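Local coordinates for putative uncharacterized protein (Campylobacter jejuni, PDB 5TPU), which is of unknown function but belongs to the WxcM-like branch of the cupin fold and holds thymidine-5'-diphosphate in pockets shared between two subunits, at residues A[12-17]-A[23-28]; A[50-55]-A[104-109]; A[37-42]-A[58-63]. The protein carries 3 engineered substitutions. All coordinates share one frame; numbering follows the deposited sequence.

Interaction 1 (A[12-17]-A[23-28]). With TYD (thymidine-5'-diphosphate), chain F.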
loop_
_atom_site.group_PDB
_atom_site.type_symbol
_atom_site.label_atom_id
_atom_site.label_comp_id
_atom_site.label_asym_id
_atom_site.label_seq_id
_atom_site.Cartn_x
_atom_site.Cartn_y
_atom_site.Cartn_z
ATOM N N LEU A 12 -6.735 12.259 6.377
ATOM C CA LEU A 12 -7.174 12.250 5.005
ATOM C C LEU A 12 -8.348 11.300 4.914
ATOM O O LEU A 12 -8.189 10.080 5.003
ATOM C CB LEU A 12 -6.040 11.807 4.085
ATOM C CG LEU A 12 -4.696 12.499 4.321
ATOM C CD1 LEU A 12 -3.695 11.820 3.408
ATOM C CD2 LEU A 12 -4.859 13.969 4.003
ATOM N N ASN A 13 -9.541 11.861 4.789
ATOM C CA ASN A 13 -10.753 11.048 4.687
ATOM C C ASN A 13 -10.862 10.774 3.221
ATOM O O ASN A 13 -11.440 11.579 2.520
ATOM C CB ASN A 13 -12.001 11.772 5.232
ATOM C CG ASN A 13 -11.922 11.978 6.742
ATOM O OD1 ASN A 13 -11.967 11.006 7.495
ATOM N ND2 ASN A 13 -11.776 13.214 7.191
ATOM N N LEU A 14 -10.353 9.615 2.792
ATOM C CA LEU A 14 -10.197 9.265 1.390
ATOM C C LEU A 14 -11.524 8.855 0.763
ATOM O O LEU A 14 -12.433 8.310 1.424
ATOM C CB LEU A 14 -9.254 8.082 1.258
ATOM C CG LEU A 14 -7.911 8.174 1.960
ATOM C CD1 LEU A 14 -7.237 6.826 2.128
ATOM C CD2 LEU A 14 -7.075 9.173 1.172
ATOM N N ARG A 15 -11.591 9.080 -0.533
ATOM C CA ARG A 15 -12.723 8.705 -1.359
ATOM C C ARG A 15 -12.590 7.333 -2.013
ATOM O O ARG A 15 -11.741 7.109 -2.868
ATOM C CB ARG A 15 -12.953 9.754 -2.441
ATOM C CG ARG A 15 -14.214 9.466 -3.247
ATOM C CD ARG A 15 -13.968 9.408 -4.749
ATOM N NE ARG A 15 -14.617 10.565 -5.324
ATOM C CZ ARG A 15 -14.072 11.468 -6.133
ATOM N NH1 ARG A 15 -12.828 11.356 -6.592
ATOM N NH2 ARG A 15 -14.821 12.504 -6.487
ATOM N N ALA A 16 -13.450 6.420 -1.586
ATOM C CA ALA A 16 -13.547 5.147 -2.190
ATOM C C ALA A 16 -14.567 5.263 -3.310
ATOM O O ALA A 16 -15.546 5.989 -3.198
ATOM C CB ALA A 16 -14.024 4.118 -1.189
ATOM N N ILE A 17 -14.297 4.535 -4.384
ATOM C CA ILE A 17 -15.264 4.207 -5.395
ATOM C C ILE A 17 -15.840 2.856 -5.032
ATOM O O ILE A 17 -15.102 1.868 -4.973
ATOM C CB ILE A 17 -14.542 4.066 -6.743
ATOM C CG1 ILE A 17 -13.713 5.323 -7.022
ATOM C CG2 ILE A 17 -15.525 3.680 -7.857
ATOM C CD1 ILE A 17 -14.529 6.585 -7.122
ATOM N N SER A 23 -14.738 -1.975 -3.072
ATOM C CA SER A 23 -14.391 -0.595 -2.934
ATOM C C SER A 23 -12.974 -0.466 -3.385
ATOM O O SER A 23 -12.154 -1.330 -3.124
ATOM C CB SER A 23 -14.432 -0.113 -1.488
ATOM O OG SER A 23 -15.684 -0.279 -0.861
ATOM N N LEU A 24 -12.687 0.643 -4.025
ATOM C CA LEU A 24 -11.381 0.904 -4.531
ATOM C C LEU A 24 -10.967 2.292 -4.021
ATOM O O LEU A 24 -11.746 3.264 -4.097
ATOM C CB LEU A 24 -11.375 0.798 -6.042
ATOM C CG LEU A 24 -9.991 0.905 -6.686
ATOM C CD1 LEU A 24 -10.053 0.165 -7.999
ATOM C CD2 LEU A 24 -9.526 2.324 -6.923
ATOM N N ILE A 25 -9.767 2.368 -3.453
ATOM C CA ILE A 25 -9.181 3.661 -3.110
ATOM C C ILE A 25 -7.840 3.808 -3.822
ATOM O O ILE A 25 -7.014 2.867 -3.824
ATOM C CB ILE A 25 -8.960 3.811 -1.598
ATOM C CG1 ILE A 25 -10.298 3.948 -0.900
ATOM C CG2 ILE A 25 -8.102 5.058 -1.287
ATOM C CD1 ILE A 25 -10.201 4.170 0.591
ATOM N N ALA A 26 -7.579 5.009 -4.360
ATOM C CA ALA A 26 -6.321 5.258 -5.105
ATOM C C ALA A 26 -5.706 6.532 -4.621
ATOM O O ALA A 26 -6.404 7.531 -4.374
ATOM C CB ALA A 26 -6.562 5.340 -6.612
ATOM N N LEU A 27 -4.387 6.488 -4.524
ATOM C CA LEU A 27 -3.578 7.605 -4.132
ATOM C C LEU A 27 -2.442 7.842 -5.116
ATOM O O LEU A 27 -1.672 6.918 -5.461
ATOM C CB LEU A 27 -3.001 7.365 -2.739
ATOM C CG LEU A 27 -4.101 7.306 -1.651
ATOM C CD1 LEU A 27 -4.477 5.871 -1.374
ATOM C CD2 LEU A 27 -3.599 7.922 -0.362
ATOM N N GLU A 28 -2.292 9.099 -5.541
ATOM C CA GLU A 28 -1.282 9.451 -6.552
ATOM C C GLU A 28 -0.307 10.495 -6.011
ATOM O O GLU A 28 -0.663 11.316 -5.155
ATOM C CB GLU A 28 -1.977 9.981 -7.801
ATOM C CG GLU A 28 -2.696 8.887 -8.551
ATOM C CD GLU A 28 -3.410 9.366 -9.801
ATOM O OE1 GLU A 28 -3.698 10.577 -9.938
ATOM O OE2 GLU A 28 -3.689 8.497 -10.647
HETATM P PA TYD F . -11.221 -0.621 -12.381
HETATM O O1A TYD F . -9.746 -0.615 -12.734
HETATM O O2A TYD F . -11.928 -1.855 -11.930
HETATM O O3A TYD F . -11.955 -0.177 -13.754
HETATM P PB TYD F . -13.435 -0.650 -14.195
HETATM O O1B TYD F . -13.254 -2.136 -14.443
HETATM O O2B TYD F . -14.375 -0.378 -13.046
HETATM O O3B TYD F . -13.639 0.301 -15.349
HETATM O "O5'" TYD F . -11.667 0.682 -11.548
HETATM C "C5'" TYD F . -12.782 0.634 -10.647
HETATM C "C4'" TYD F . -13.256 2.042 -10.358
HETATM O "O4'" TYD F . -12.264 2.743 -9.607
HETATM C "C3'" TYD F . -13.473 2.791 -11.670
HETATM O "O3'" TYD F . -14.733 3.451 -11.574
HETATM C "C2'" TYD F . -12.305 3.761 -11.766
HETATM C "C1'" TYD F . -11.747 3.855 -10.341
HETATM N N1 TYD F . -10.268 3.863 -10.272
HETATM C C2 TYD F . -9.616 5.049 -9.869
HETATM O O2 TYD F . -10.280 6.055 -9.569
HETATM N N3 TYD F . -8.301 5.157 -9.762
HETATM C C4 TYD F . -7.550 4.108 -10.020
HETATM O O4 TYD F . -6.332 4.236 -9.920
HETATM C C5 TYD F . -8.156 2.854 -10.467
HETATM C C5M TYD F . -7.350 1.639 -10.756
HETATM C C6 TYD F . -9.541 2.793 -10.568
HETATM O O HOH W 1 -10.038 6.694 -4.604
#
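Ile-17 and Leu-24, paired across the contact, both turn their side chains to the face of the sheet against which thymidine-5'-diphosphate of chain F lies. One face of the thymine ring takes the methyls of Leu-24, with CD2 directly above the ring atom C6 at 3.7 Å; from the same side, near the ring edge, Ala-26 CB comes within 3.5 Å of O4. Ile-17 touches the sugar instead, its CG2 3.8 Å from C4' of the ligand. CG of Leu-24 is anti to the backbone N (chi1 -173°), which carries both methyls out toward the base. Two backbone bonds tie this antiparallel hydrogen-bonded pair together. Ile-17 N gives to Leu-24 O (2.9 Å, 159°) in the carbonyl plane, and Leu-24 N returns a bond to Ile-17 O, tilted from that carbonyl's plane. Beyond the pair the chains diverge, and a water bridges Arg-15 O and Ala-26 N. Apolar groups fill the rest: Ile-25 CG1 packs on Ala-16 CB at 3.7 Å, and Leu-14 lies crosswise to both Ile-25 and Leu-27, meeting Leu-27 CD2 through its own CD2. Strand 22-28 also pairs with a strand of the second subunit. This contact gives the nucleotide an apolar surface, while polar bonds come from Arg-21 and from Arg-39, Arg-52 and Tyr-125 of the second subunit.

Interaction 2 (A[50-55]-A[104-109]). With TYD (thymidine-5'-diphosphate), chain E.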
loop_
_atom_site.group_PDB
_atom_site.type_symbol
_atom_site.label_atom_id
_atom_site.label_comp_id
_atom_site.label_asym_id
_atom_site.label_seq_id
_atom_site.Cartn_x
_atom_site.Cartn_y
_atom_site.Cartn_z
ATOM N N PHE A 50 2.615 -5.834 21.776
ATOM C CA PHE A 50 3.923 -5.507 21.242
ATOM C C PHE A 50 3.844 -4.227 20.419
ATOM O O PHE A 50 3.743 -4.237 19.171
ATOM C CB PHE A 50 4.486 -6.652 20.430
ATOM C CG PHE A 50 4.780 -7.869 21.253
ATOM C CD1 PHE A 50 6.046 -8.043 21.836
ATOM C CD2 PHE A 50 3.805 -8.851 21.451
ATOM C CE1 PHE A 50 6.337 -9.181 22.571
ATOM C CE2 PHE A 50 4.087 -9.984 22.199
ATOM C CZ PHE A 50 5.349 -10.146 22.754
ATOM N N PRO A 51 3.896 -3.105 21.139
ATOM C CA PRO A 51 3.978 -1.812 20.470
ATOM C C PRO A 51 5.253 -1.634 19.712
ATOM O O PRO A 51 6.227 -2.323 19.945
ATOM C CB PRO A 51 3.974 -0.812 21.631
ATOM C CG PRO A 51 4.580 -1.561 22.774
ATOM C CD PRO A 51 4.176 -3.001 22.587
ATOM N N ARG A 52 5.245 -0.665 18.818
ATOM C CA ARG A 52 6.430 -0.292 18.107
ATOM C C ARG A 52 7.182 0.744 18.918
ATOM O O ARG A 52 6.691 1.249 19.931
ATOM C CB ARG A 52 6.052 0.221 16.753
ATOM C CG ARG A 52 5.101 -0.752 16.099
ATOM C CD ARG A 52 5.135 -0.607 14.605
ATOM N NE ARG A 52 6.346 -1.143 14.021
ATOM C CZ ARG A 52 6.574 -2.421 13.763
ATOM N NH1 ARG A 52 7.714 -2.760 13.170
ATOM N NH2 ARG A 52 5.677 -3.340 14.075
ATOM N N GLY A 53 8.404 1.031 18.509
ATOM C CA GLY A 53 9.202 2.008 19.265
ATOM C C GLY A 53 8.881 3.432 18.849
ATOM O O GLY A 53 8.595 3.693 17.707
ATOM N N ALA A 54 8.929 4.348 19.808
ATOM C CA ALA A 54 8.852 5.786 19.562
ATOM C C ALA A 54 10.121 6.295 18.927
ATOM O O ALA A 54 11.212 5.972 19.346
ATOM C CB ALA A 54 8.629 6.526 20.872
ATOM N N HIS A 55 9.974 7.116 17.915
ATOM C CA HIS A 55 11.119 7.763 17.298
ATOM C C HIS A 55 10.609 8.903 16.473
ATOM O O HIS A 55 9.391 9.018 16.268
ATOM C CB HIS A 55 11.868 6.778 16.414
ATOM C CG HIS A 55 11.029 6.219 15.310
ATOM N ND1 HIS A 55 10.193 5.139 15.483
ATOM C CD2 HIS A 55 10.881 6.606 14.021
ATOM C CE1 HIS A 55 9.556 4.887 14.352
ATOM N NE2 HIS A 55 9.971 5.753 13.446
ATOM N N LYS A 104 0.904 1.835 18.789
ATOM C CA LYS A 104 0.617 0.902 19.844
ATOM C C LYS A 104 -0.805 0.389 19.732
ATOM O O LYS A 104 -1.534 0.790 18.841
ATOM C CB LYS A 104 0.858 1.583 21.213
ATOM C CG LYS A 104 -0.144 2.682 21.567
ATOM C CD LYS A 104 0.087 3.295 22.958
ATOM C CE LYS A 104 -1.101 4.179 23.300
ATOM N NZ LYS A 104 -1.059 4.712 24.689
ATOM N N ASN A 105 -1.171 -0.493 20.660
ATOM C CA ASN A 105 -2.446 -1.158 20.689
ATOM C C ASN A 105 -2.918 -1.617 19.326
ATOM O O ASN A 105 -4.085 -1.406 19.014
ATOM C CB ASN A 105 -3.509 -0.219 21.274
ATOM C CG ASN A 105 -3.184 0.183 22.679
ATOM O OD1 ASN A 105 -2.841 -0.670 23.498
ATOM N ND2 ASN A 105 -3.263 1.488 22.970
ATOM N N PHE A 106 -2.048 -2.232 18.531
ATOM C CA PHE A 106 -2.503 -2.862 17.281
ATOM C C PHE A 106 -3.479 -3.963 17.658
ATOM O O PHE A 106 -3.175 -4.756 18.531
ATOM C CB PHE A 106 -1.362 -3.465 16.469
ATOM C CG PHE A 106 -0.514 -2.439 15.804
ATOM C CD1 PHE A 106 0.435 -1.743 16.533
ATOM C CD2 PHE A 106 -0.693 -2.127 14.487
ATOM C CE1 PHE A 106 1.200 -0.775 15.937
ATOM C CE2 PHE A 106 0.115 -1.199 13.859
ATOM C CZ PHE A 106 1.050 -0.502 14.584
ATOM N N SER A 107 -4.653 -3.988 17.060
ATOM C CA SER A 107 -5.473 -5.176 17.221
ATOM C C SER A 107 -4.714 -6.378 16.617
ATOM O O SER A 107 -3.830 -6.223 15.763
ATOM C CB SER A 107 -6.827 -4.975 16.584
ATOM O OG SER A 107 -6.695 -4.803 15.206
ATOM N N TYR A 108 -4.973 -7.564 17.147
ATOM C CA TYR A 108 -4.215 -8.728 16.757
ATOM C C TYR A 108 -4.299 -8.976 15.258
ATOM O O TYR A 108 -5.379 -9.059 14.724
ATOM C CB TYR A 108 -4.804 -9.937 17.438
ATOM C CG TYR A 108 -4.003 -11.168 17.195
ATOM C CD1 TYR A 108 -2.963 -11.476 18.027
ATOM C CD2 TYR A 108 -4.301 -12.052 16.137
ATOM C CE1 TYR A 108 -2.209 -12.609 17.836
ATOM C CE2 TYR A 108 -3.575 -13.198 15.952
ATOM C CZ TYR A 108 -2.534 -13.472 16.796
ATOM O OH TYR A 108 -1.758 -14.595 16.657
ATOM N N GLY A 109 -3.154 -9.037 14.593
ATOM C CA GLY A 109 -3.112 -9.263 13.186
ATOM C C GLY A 109 -3.512 -8.066 12.367
ATOM O O GLY A 109 -3.698 -8.203 11.181
HETATM P PA TYD E . 10.772 -0.259 12.365
HETATM O O1A TYD E . 9.804 -0.828 13.362
HETATM O O2A TYD E . 10.469 0.894 11.484
HETATM O O3A TYD E . 12.201 0.106 12.990
HETATM P PB TYD E . 12.818 -0.434 14.385
HETATM O O1B TYD E . 14.316 -0.252 14.088
HETATM O O2B TYD E . 12.432 -1.881 14.455
HETATM O O3B TYD E . 12.176 0.433 15.420
HETATM O "O5'" TYD E . 10.948 -1.350 11.243
HETATM C "C5'" TYD E . 10.860 -2.736 11.554
HETATM C "C4'" TYD E . 11.950 -3.472 10.824
HETATM O "O4'" TYD E . 11.907 -3.275 9.408
HETATM C "C3'" TYD E . 13.294 -2.972 11.258
HETATM O "O3'" TYD E . 14.046 -4.172 11.520
HETATM C "C2'" TYD E . 13.760 -2.045 10.121
HETATM C "C1'" TYD E . 13.057 -2.659 8.938
HETATM N N1 TYD E . 12.548 -1.772 7.928
HETATM C C2 TYD E . 12.924 -1.993 6.585
HETATM O O2 TYD E . 13.694 -2.950 6.291
HETATM N N3 TYD E . 12.453 -1.190 5.619
HETATM C C4 TYD E . 11.598 -0.174 5.872
HETATM O O4 TYD E . 11.176 0.532 4.930
HETATM C C5 TYD E . 11.179 0.043 7.265
HETATM C C5M TYD E . 10.242 1.129 7.658
HETATM C C6 TYD E . 11.667 -0.797 8.252
#
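Arg-52 lays its aliphatic stem across Phe-106, Arg-52 CG standing 3.9 Å from Phe-106 CE1. Arg-52 CD is slightly farther, from CZ of the same ring, and with CG and CD the nearest atoms it is the hydrocarbon part of the arginine that meets the phenylalanine. The two side chains cross at about a right angle, and the guanidinium is turned 81° from the ring plane. A bend at chi3 (73°) then swings the guanidinium off toward thymidine-5'-diphosphate of chain E. There NH1 donates to the phosphate oxygen O1A over 2.9 Å with an angle of 152°, the oxygen lying at the guanidinium edge near its plane. Arg-127, Tyr-125 and Arg-21 of the second subunit also bond to this ligand, and the gathered arginines would suit the charge of the diphosphate. Next to Arg-52, Pro-51 CB rests on Lys-104 CB at 4.0 Å, while the rest of the lysine runs extended away from the proline. Farther along the loop, His-55 ND1 donates to Gly-53 O (3.1 Å) from above the carbonyl plane, and its ring meets those of Tyr-125 and His-57. Backbone bonds from Arg-52 to Met-103 and from His-55 to Arg-101 dock this loop on strand 99-104. Phe-106, in the loop from strand 99-104 to strand 111-116, packs on Cys-71 of strand 71-76 and on Thr-46 in the loop after strand 39-44.

Interaction 3 (A[37-42]-A[58-63]). With TYD (thymidine-5'-diphosphate), chain E.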
loop_
_atom_site.group_PDB
_atom_site.type_symbol
_atom_site.label_atom_id
_atom_site.label_comp_id
_atom_site.label_asym_id
_atom_site.label_seq_id
_atom_site.Cartn_x
_atom_site.Cartn_y
_atom_site.Cartn_z
ATOM N N ILE A 37 5.909 9.322 -3.887
ATOM C CA ILE A 37 6.079 8.030 -3.266
ATOM C C ILE A 37 7.442 7.477 -3.679
ATOM O O ILE A 37 7.710 7.331 -4.854
ATOM C CB ILE A 37 4.940 7.132 -3.741
ATOM C CG1 ILE A 37 3.617 7.653 -3.197
ATOM C CG2 ILE A 37 5.164 5.688 -3.340
ATOM C CD1 ILE A 37 2.409 7.101 -3.945
ATOM N N LYS A 38 8.329 7.195 -2.732
ATOM C CA LYS A 38 9.537 6.438 -3.075
ATOM C C LYS A 38 9.528 4.978 -2.587
ATOM O O LYS A 38 10.303 4.122 -3.054
ATOM C CB LYS A 38 10.749 7.212 -2.587
ATOM C CG LYS A 38 10.824 8.595 -3.244
ATOM C CD LYS A 38 12.220 9.031 -3.666
ATOM C CE LYS A 38 12.183 10.287 -4.511
ATOM N NZ LYS A 38 11.413 9.981 -5.744
ATOM N N ARG A 39 8.603 4.705 -1.672
ATOM C CA ARG A 39 8.640 3.505 -0.860
ATOM C C ARG A 39 7.220 3.261 -0.359
ATOM O O ARG A 39 6.476 4.182 -0.023
ATOM C CB ARG A 39 9.653 3.631 0.283
ATOM C CG ARG A 39 9.515 2.534 1.321
ATOM C CD ARG A 39 10.502 2.580 2.500
ATOM N NE ARG A 39 10.772 3.932 2.998
ATOM C CZ ARG A 39 10.966 4.243 4.265
ATOM N NH1 ARG A 39 11.232 5.499 4.590
ATOM N NH2 ARG A 39 10.912 3.328 5.224
ATOM N N VAL A 40 6.818 2.000 -0.406
ATOM C CA VAL A 40 5.580 1.587 0.191
ATOM C C VAL A 40 6.014 0.457 1.090
ATOM O O VAL A 40 6.809 -0.414 0.725
ATOM C CB VAL A 40 4.568 1.124 -0.879
ATOM C CG1 VAL A 40 3.346 0.514 -0.224
ATOM C CG2 VAL A 40 4.136 2.286 -1.743
ATOM N N TYR A 41 5.532 0.478 2.309
ATOM C CA TYR A 41 5.747 -0.675 3.162
ATOM C C TYR A 41 4.504 -1.003 3.968
ATOM O O TYR A 41 3.596 -0.164 4.114
ATOM C CB TYR A 41 6.974 -0.432 4.055
ATOM C CG TYR A 41 6.880 0.630 5.127
ATOM C CD1 TYR A 41 6.477 0.299 6.405
ATOM C CD2 TYR A 41 7.253 1.964 4.881
ATOM C CE1 TYR A 41 6.410 1.259 7.386
ATOM C CE2 TYR A 41 7.213 2.938 5.891
ATOM C CZ TYR A 41 6.805 2.564 7.134
ATOM O OH TYR A 41 6.715 3.432 8.177
ATOM N N TYR A 42 4.443 -2.241 4.450
ATOM C CA TYR A 42 3.283 -2.648 5.205
ATOM C C TYR A 42 3.690 -3.544 6.317
ATOM O O TYR A 42 4.717 -4.215 6.229
ATOM C CB TYR A 42 2.167 -3.186 4.318
ATOM C CG TYR A 42 2.584 -4.212 3.384
ATOM C CD1 TYR A 42 2.407 -5.564 3.688
ATOM C CD2 TYR A 42 3.219 -3.868 2.191
ATOM C CE1 TYR A 42 2.864 -6.558 2.831
ATOM C CE2 TYR A 42 3.659 -4.855 1.306
ATOM C CZ TYR A 42 3.483 -6.196 1.611
ATOM O OH TYR A 42 3.945 -7.180 0.736
ATOM N N LYS A 58 13.349 13.430 10.584
ATOM C CA LYS A 58 13.470 14.802 10.116
ATOM C C LYS A 58 12.676 15.069 8.839
ATOM O O LYS A 58 11.594 15.653 8.922
ATOM C CB LYS A 58 14.947 15.186 9.949
ATOM C CG LYS A 58 15.177 16.668 10.212
ATOM C CD LYS A 58 16.589 17.123 9.879
ATOM C CE LYS A 58 16.981 18.308 10.748
ATOM N NZ LYS A 58 18.308 18.877 10.378
ATOM N N ASN A 59 13.166 14.639 7.680
ATOM C CA ASN A 59 12.540 15.030 6.411
ATOM C C ASN A 59 11.505 14.076 5.836
ATOM O O ASN A 59 10.755 14.419 4.915
ATOM C CB ASN A 59 13.601 15.285 5.356
ATOM C CG ASN A 59 13.958 16.756 5.276
ATOM O OD1 ASN A 59 13.695 17.433 4.272
ATOM N ND2 ASN A 59 14.456 17.279 6.385
ATOM N N LEU A 60 11.451 12.888 6.415
ATOM C CA LEU A 60 10.575 11.850 5.898
ATOM C C LEU A 60 9.117 12.200 6.179
ATOM O O LEU A 60 8.704 12.486 7.333
ATOM C CB LEU A 60 10.950 10.505 6.530
ATOM C CG LEU A 60 10.063 9.303 6.149
ATOM C CD1 LEU A 60 10.223 8.988 4.682
ATOM C CD2 LEU A 60 10.388 8.108 7.052
ATOM N N GLU A 61 8.352 12.144 5.102
ATOM C CA GLU A 61 6.899 12.194 5.182
ATOM C C GLU A 61 6.280 10.851 4.872
ATOM O O GLU A 61 6.816 10.099 4.036
ATOM C CB GLU A 61 6.387 13.182 4.165
ATOM C CG GLU A 61 6.903 14.600 4.427
ATOM C CD GLU A 61 6.465 15.524 3.319
ATOM O OE1 GLU A 61 5.303 16.010 3.298
ATOM O OE2 GLU A 61 7.300 15.701 2.434
ATOM N N GLN A 62 5.144 10.591 5.516
ATOM C CA GLN A 62 4.388 9.355 5.324
ATOM C C GLN A 62 2.872 9.546 5.281
ATOM O O GLN A 62 2.320 10.475 5.874
ATOM C CB GLN A 62 4.700 8.361 6.449
ATOM C CG GLN A 62 6.146 7.886 6.547
ATOM C CD GLN A 62 6.476 7.462 7.972
ATOM O OE1 GLN A 62 6.369 8.257 8.912
ATOM N NE2 GLN A 62 6.801 6.210 8.145
ATOM N N VAL A 63 2.184 8.613 4.636
ATOM C CA VAL A 63 0.751 8.452 4.871
ATOM C C VAL A 63 0.461 7.062 5.363
ATOM O O VAL A 63 0.833 6.108 4.695
ATOM C CB VAL A 63 -0.052 8.754 3.609
ATOM C CG1 VAL A 63 -1.504 8.321 3.782
ATOM C CG2 VAL A 63 0.078 10.226 3.291
HETATM P PA TYD E . 10.772 -0.259 12.365
HETATM O O1A TYD E . 9.804 -0.828 13.362
HETATM O O2A TYD E . 10.469 0.894 11.484
HETATM O O3A TYD E . 12.201 0.106 12.990
HETATM P PB TYD E . 12.818 -0.434 14.385
HETATM O O1B TYD E . 14.316 -0.252 14.088
HETATM O O2B TYD E . 12.432 -1.881 14.455
HETATM O O3B TYD E . 12.176 0.433 15.420
HETATM O "O5'" TYD E . 10.948 -1.350 11.243
HETATM C "C5'" TYD E . 10.860 -2.736 11.554
HETATM C "C4'" TYD E . 11.950 -3.472 10.824
HETATM O "O4'" TYD E . 11.907 -3.275 9.408
HETATM C "C3'" TYD E . 13.294 -2.972 11.258
HETATM O "O3'" TYD E . 14.046 -4.172 11.520
HETATM C "C2'" TYD E . 13.760 -2.045 10.121
HETATM C "C1'" TYD E . 13.057 -2.659 8.938
HETATM N N1 TYD E . 12.548 -1.772 7.928
HETATM C C2 TYD E . 12.924 -1.993 6.585
HETATM O O2 TYD E . 13.694 -2.950 6.291
HETATM N N3 TYD E . 12.453 -1.190 5.619
HETATM C C4 TYD E . 11.598 -0.174 5.872
HETATM O O4 TYD E . 11.176 0.532 4.930
HETATM C C5 TYD E . 11.179 0.043 7.265
HETATM C C5M TYD E . 10.242 1.129 7.658
HETATM C C6 TYD E . 11.667 -0.797 8.252
#
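Tyr-41 meets Gln-62 at the edge of its ring: Gln-62 NE2 lies in the ring plane, 2.8 Å from Tyr-41 OH, and the amide is turned 35° from the ring. The other end of that amide is held by Arg-101, which bonds to Gln-62 OE1. Over one face of the tyrosine, centred 3.7 Å above the plane, sits the thymine methyl C5M of thymidine-5'-diphosphate (chain E). Tyr-41 CG is wedged between the backbone N and the carbonyl carbon (chi1 68°), and from there the phenol reaches across to the glutamine. The contact spans one sheet of the cupin fold: strands 39-44 and 62-68 flank strand 111-116, on whose Val-114 both Tyr-41 and Gln-62 pack. Lys-38 and Arg-39 both face Ala-116, forming a classic beta bulge where strand 39-44 begins. Arg-39 crosses Leu-60 at about a right angle, Leu-60 CD1 lying 3.6 Å from NH1. Bent at chi3, the arginine brings NH2 to the thymine O4 (2.8 Å, 152°), with that oxygen at the guanidinium edge near its plane. Arg-39 NE donates to Asp-118 O, a second grip that fixes how the guanidinium is turned toward the base.

Along the chain interaction 1 comes first and is complete before the other two begin; interactions 2 and 3 then alternate their segments, 37-42, 50-55, 58-63 and 104-109. Interactions 2 and 3, with centres 18 Å apart, reach the same thymidine-5'-diphosphate from two sides, the phosphate at 50-55 and the base at 37-42. Interaction 1 lies 25 Å from interaction 2, centre to centre, and faces a different ligand molecule. It shares a sheet with interaction 3, where Leu-12 CD1 packs on Val-63 CG2 at 4.1 Å. Strands 22-28 and 39-44 both pair with the second subunit, so each pocket is completed by residues of both chains.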